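Local atomic coordinates of appr-1-p processing domain protein (Thermus aquaticus Y51MC23, PDB entry 5M31), a protein that belongs to the macro domain family, whose compact alpha/beta fold has a mixed beta sheet with helices packed on its two faces. Residues V24-N29 / L116-I121; R112-R117 / E147-V152. One frame throughout, in Å; residues are numbered along the deposited sequence. Where two conformers were deposited one is given.

Contact 1 (V24-N29 / L116-I121); sequences VEALVN and LRVRSI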
# COMPACT_ATOMS: atom_id res chain seq x y z
N VAL A 24 -6.93 -11.47 2.35
CA VAL A 24 -6.34 -11.39 1.01
C VAL A 24 -4.88 -11.79 1.03
O VAL A 24 -4.34 -12.04 2.06
CB VAL A 24 -6.47 -9.94 0.47
CG1 VAL A 24 -7.93 -9.57 0.33
CG2 VAL A 24 -5.74 -9.00 1.40
N GLU A 25 -4.25 -11.85 -0.14
CA GLU A 25 -2.86 -12.29 -0.26
C GLU A 25 -1.89 -11.18 0.08
O GLU A 25 -0.78 -11.47 0.46
CB GLU A 25 -2.55 -12.75 -1.70
CG GLU A 25 -3.24 -14.04 -2.10
CD GLU A 25 -2.86 -14.52 -3.50
OE1 GLU A 25 -2.14 -13.86 -4.22
OE2 GLU A 25 -3.30 -15.61 -3.88
N ALA A 26 -2.29 -9.92 -0.14
CA ALA A 26 -1.36 -8.80 -0.03
C ALA A 26 -2.08 -7.63 0.63
O ALA A 26 -3.21 -7.35 0.26
CB ALA A 26 -0.81 -8.40 -1.39
N LEU A 27 -1.39 -6.96 1.54
CA LEU A 27 -1.85 -5.69 2.10
C LEU A 27 -0.92 -4.58 1.67
O LEU A 27 0.30 -4.74 1.65
CB LEU A 27 -1.87 -5.71 3.61
CG LEU A 27 -2.81 -6.72 4.28
CD1 LEU A 27 -2.71 -6.55 5.79
CD2 LEU A 27 -4.25 -6.61 3.80
N VAL A 28 -1.53 -3.45 1.40
CA VAL A 28 -0.75 -2.19 1.17
C VAL A 28 -0.68 -1.34 2.44
O VAL A 28 -1.72 -1.04 3.05
CB VAL A 28 -1.39 -1.36 0.03
CG1 VAL A 28 -0.63 -0.07 -0.17
CG2 VAL A 28 -1.42 -2.19 -1.25
N ASN A 29 0.53 -0.96 2.77
CA ASN A 29 0.87 -0.07 3.89
C ASN A 29 1.37 1.22 3.26
O ASN A 29 2.20 1.18 2.37
CB ASN A 29 2.01 -0.71 4.64
CG ASN A 29 2.44 0.09 5.82
OD1 ASN A 29 1.68 0.84 6.37
ND2 ASN A 29 3.62 -0.21 6.31
N LEU A 116 4.41 -10.60 -9.02
CA LEU A 116 4.26 -11.56 -7.96
C LEU A 116 3.02 -12.44 -8.16
O LEU A 116 2.82 -13.36 -7.36
CB LEU A 116 4.21 -10.87 -6.60
CG LEU A 116 5.52 -10.21 -6.20
CD1 LEU A 116 5.34 -9.24 -5.05
CD2 LEU A 116 6.56 -11.27 -5.87
N ARG A 117 2.26 -12.22 -9.24
CA ARG A 117 1.05 -13.00 -9.54
C ARG A 117 0.11 -13.00 -8.33
O ARG A 117 -0.56 -14.00 -8.00
CB ARG A 117 1.41 -14.42 -10.02
CG ARG A 117 2.56 -14.40 -11.03
CD ARG A 117 3.14 -15.77 -11.33
NE ARG A 117 4.29 -15.63 -12.23
CZ ARG A 117 5.03 -16.64 -12.68
NH1 ARG A 117 4.76 -17.92 -12.33
NH2 ARG A 117 6.05 -16.39 -13.53
N VAL A 118 -0.01 -11.82 -7.72
CA VAL A 118 -0.95 -11.64 -6.60
C VAL A 118 -2.38 -11.63 -7.08
O VAL A 118 -2.69 -11.01 -8.11
CB VAL A 118 -0.62 -10.30 -5.88
CG1 VAL A 118 -1.74 -9.89 -4.95
CG2 VAL A 118 0.67 -10.46 -5.14
N ARG A 119 -3.27 -12.39 -6.40
CA ARG A 119 -4.64 -12.56 -6.88
C ARG A 119 -5.65 -11.80 -6.02
O ARG A 119 -6.82 -11.71 -6.38
CB ARG A 119 -5.04 -14.05 -6.89
CG ARG A 119 -4.10 -14.93 -7.66
CD ARG A 119 -3.98 -14.53 -9.12
NE ARG A 119 -5.28 -14.41 -9.78
CZ ARG A 119 -6.02 -15.41 -10.26
NH1 ARG A 119 -5.63 -16.70 -10.20
NH2 ARG A 119 -7.19 -15.13 -10.84
N SER A 120 -5.22 -11.32 -4.86
CA SER A 120 -6.10 -10.48 -4.04
C SER A 120 -5.27 -9.54 -3.20
O SER A 120 -4.20 -9.91 -2.73
CB SER A 120 -7.01 -11.33 -3.14
OG SER A 120 -6.24 -12.17 -2.34
N ILE A 121 -5.75 -8.30 -3.06
CA ILE A 121 -4.98 -7.25 -2.40
C ILE A 121 -5.96 -6.25 -1.79
O ILE A 121 -7.05 -6.02 -2.32
CB ILE A 121 -4.01 -6.54 -3.39
CG1 ILE A 121 -3.03 -5.62 -2.68
CG2 ILE A 121 -4.77 -5.88 -4.51
CD1 ILE A 121 -1.77 -5.34 -3.50
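The backbone N of Glu-25 is gripped by two acceptors of Ser-120: it donates to the hydroxyl OG at 3.0 Å and, weakly, to the carbonyl O. That same carbonyl takes a second weak bond, from the N of Ala-26. Serine suits the spot because its short hydroxyl, set between its own backbone N and carbonyl carbon (chi1 57°), comes within reach of the amide and rests against the CA of Val-24. The N of Ser-120, by contrast, is buried here without a partner in the model.

The side chain of Glu-25 makes a second link, now as acceptor. Extended beyond CG, it brings OE1 to the N of Arg-119 at 2.9 Å, a nearly straight bond (167°) that arrives from above the carboxylate plane, 58° out of it. Glu-25 and Arg-119 run alongside one another, yet their charged ends do not pair; the guanidinium turns to the carbonyl of Gly-151 instead.

Deeper in, the contact becomes apolar. Ile-121 lays CG1 3.8 Å from the CB of Ala-26, and its CD1 goes on to the CG2 of Val-28 at 3.9 Å. Small Ala-26 lets the long isoleucine branch come in close, and its carbonyl O receives the CA-H of Ile-121 (CA to O 3.2 Å).

Strands 26-31 and 120-123 run parallel as neighbours in the sheet, Ala-26 and Val-28 bonding onward to Ala-122, while strand 83-88 flanks 26-31 on its other edge. Ala-26 and Ile-121 share their face with Phe-85, under helix 99-116; Leu-27 faces helix 40-48 across the sheet.

Contact 2 (R112-R117 / E147-V152); sequences RIQELR and EALEGV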
# COMPACT_ATOMS: atom_id res chain seq x y z
N ARG A 112 3.96 -4.60 -9.31
CA ARG A 112 4.33 -5.60 -8.30
C ARG A 112 3.28 -6.69 -8.22
O ARG A 112 3.61 -7.85 -8.00
CB ARG A 112 4.46 -5.00 -6.91
CG ARG A 112 5.75 -4.24 -6.61
CD ARG A 112 6.98 -4.60 -7.40
NE ARG A 112 7.64 -5.82 -6.95
CZ ARG A 112 8.45 -5.90 -5.88
NH1 ARG A 112 8.82 -4.80 -5.27
NH2 ARG A 112 8.92 -7.08 -5.47
N ILE A 113 2.01 -6.31 -8.36
CA ILE A 113 0.90 -7.31 -8.38
C ILE A 113 1.16 -8.30 -9.51
O ILE A 113 1.10 -9.57 -9.30
CB ILE A 113 -0.46 -6.58 -8.54
CG1 ILE A 113 -0.78 -5.83 -7.23
CG2 ILE A 113 -1.54 -7.56 -8.98
CD1 ILE A 113 -1.98 -4.93 -7.40
N GLN A 114 1.50 -7.79 -10.68
CA GLN A 114 1.74 -8.65 -11.84
C GLN A 114 2.97 -9.49 -11.69
O GLN A 114 2.89 -10.72 -11.97
CB GLN A 114 1.66 -7.79 -13.12
CG GLN A 114 0.19 -7.35 -13.23
CD GLN A 114 -0.25 -6.74 -14.53
OE1 GLN A 114 0.52 -6.06 -15.21
NE2 GLN A 114 -1.55 -6.98 -14.88
N GLU A 115 4.07 -8.91 -11.22
CA GLU A 115 5.36 -9.62 -11.00
C GLU A 115 5.18 -10.81 -10.09
O GLU A 115 5.71 -11.91 -10.37
CB GLU A 115 6.43 -8.71 -10.36
CG GLU A 115 7.07 -7.69 -11.31
CD GLU A 115 7.86 -6.60 -10.64
OE1 GLU A 115 7.92 -6.50 -9.38
OE2 GLU A 115 8.30 -5.68 -11.36
N LEU A 116 4.41 -10.60 -9.02
CA LEU A 116 4.26 -11.56 -7.96
C LEU A 116 3.02 -12.44 -8.16
O LEU A 116 2.82 -13.36 -7.36
CB LEU A 116 4.21 -10.87 -6.60
CG LEU A 116 5.52 -10.21 -6.20
CD1 LEU A 116 5.34 -9.24 -5.05
CD2 LEU A 116 6.56 -11.27 -5.87
N ARG A 117 2.26 -12.22 -9.24
CA ARG A 117 1.05 -13.00 -9.54
C ARG A 117 0.11 -13.00 -8.33
O ARG A 117 -0.56 -14.00 -8.00
CB ARG A 117 1.41 -14.42 -10.02
CG ARG A 117 2.56 -14.40 -11.03
CD ARG A 117 3.14 -15.77 -11.33
NE ARG A 117 4.29 -15.63 -12.23
CZ ARG A 117 5.03 -16.64 -12.68
NH1 ARG A 117 4.76 -17.92 -12.33
NH2 ARG A 117 6.05 -16.39 -13.53
N GLU A 147 -8.54 -1.22 -12.22
CA GLU A 147 -9.56 -1.97 -12.96
C GLU A 147 -8.96 -2.62 -14.23
O GLU A 147 -9.58 -3.50 -14.84
CB GLU A 147 -10.77 -1.08 -13.26
CG GLU A 147 -11.60 -0.77 -12.01
CD GLU A 147 -12.71 0.25 -12.25
OE1 GLU A 147 -12.84 0.74 -13.40
OE2 GLU A 147 -13.44 0.57 -11.28
N ALA A 148 -7.71 -2.24 -14.55
CA ALA A 148 -6.95 -2.91 -15.63
C ALA A 148 -6.09 -4.10 -15.12
O ALA A 148 -5.03 -4.40 -15.69
CB ALA A 148 -6.06 -1.89 -16.34
N LEU A 149 -6.56 -4.76 -14.05
CA LEU A 149 -5.94 -5.97 -13.53
C LEU A 149 -6.89 -7.14 -13.71
O LEU A 149 -7.89 -7.30 -12.95
CB LEU A 149 -5.66 -5.83 -12.04
CG LEU A 149 -4.58 -4.82 -11.62
CD1 LEU A 149 -4.49 -4.88 -10.13
CD2 LEU A 149 -3.24 -5.20 -12.25
N GLU A 150 -6.50 -8.04 -14.59
CA GLU A 150 -7.26 -9.24 -14.87
C GLU A 150 -7.07 -10.25 -13.75
O GLU A 150 -5.94 -10.60 -13.43
CB GLU A 150 -6.77 -9.88 -16.19
CG GLU A 150 -7.39 -11.26 -16.51
CD GLU A 150 -6.62 -12.47 -15.90
OE1 GLU A 150 -5.38 -12.39 -15.74
OE2 GLU A 150 -7.28 -13.51 -15.60
N GLY A 151 -8.16 -10.72 -13.16
CA GLY A 151 -8.11 -11.82 -12.22
C GLY A 151 -7.76 -11.44 -10.78
O GLY A 151 -7.57 -12.31 -9.93
N VAL A 152 -7.67 -10.14 -10.50
CA VAL A 152 -7.27 -9.70 -9.18
C VAL A 152 -8.42 -9.07 -8.45
O VAL A 152 -9.08 -8.16 -8.98
CB VAL A 152 -6.13 -8.65 -9.27
CG1 VAL A 152 -5.68 -8.27 -7.88
CG2 VAL A 152 -4.97 -9.22 -10.08
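Ile-113 and Gln-114, near the C-terminal end of helix 99-116, pack against a type II beta turn whose first and last residues, Leu-149 and Val-152, supply the apolar surface. The turn lies in the connection from helix 135-146 to strand 153-157. Its third residue, Gly-151, has the positive phi that this turn type asks for and that glycine adopts readily. The helix ends with a positive phi too: Arg-117 closes it in a Schellman motif, its N bonded back to the O of Gln-114 at 3.2 Å.

Ile-113 is the central side chain on the helix. Its CD1 meets the CD1 of Leu-149 at 3.7 Å, the two side chains crossing at about a right angle. With CG1 beside the backbone N (chi1 -71°), the other branch, CG2, is left anti to that N and lies 4.0 Å from the CG2 of Val-152. A beta-branched residue suits this place because its two arms can serve both ends of the turn at once.

Leu-149 is forked in the same useful way. While CD1 goes to the isoleucine, CD2 sits above the amide plane of Gln-114, over its NE2 end, 3.6 Å from that atom. The glutamine reaches it by staying extended beyond CG, so that its CG and amide pass obliquely by the CD2 branch of the leucine. Further inside, Ile-113 also rests on Phe-85 of the sheet, and Val-152 is tied by a backbone bond to Met-11.

Cohesion between these two segments therefore comes from van der Waals packing and the exclusion of water, with no polar bond between them. Gln-114, an exposed residue, adds the CG and amide of a polar side chain to the border of this apolar patch, touching the leucine without bonding to it.

Contacts 1 and 2 share Leu-116 and Arg-117, the point where helix 99-116 gives way to the chain leading into strand 120-123. Contact 1 joins two neighbouring strands and mixes polar bonds at the sheet's end with an apolar interior; it is partly buried, its centre about 9 Å from the centre of the chain. Contact 2 sets a helix end on a turn by packing alone; most of its touching residues are buried although its centre lies farther out, about 14 Å. They meet directly: the N of Val-118 probably bonds to the O of Ile-113, the O of Val-118 packs on the CG2 of Val-152, and Ile-121 packs on Ile-113. One apolar layer thus continues from beneath the helix to the sheet.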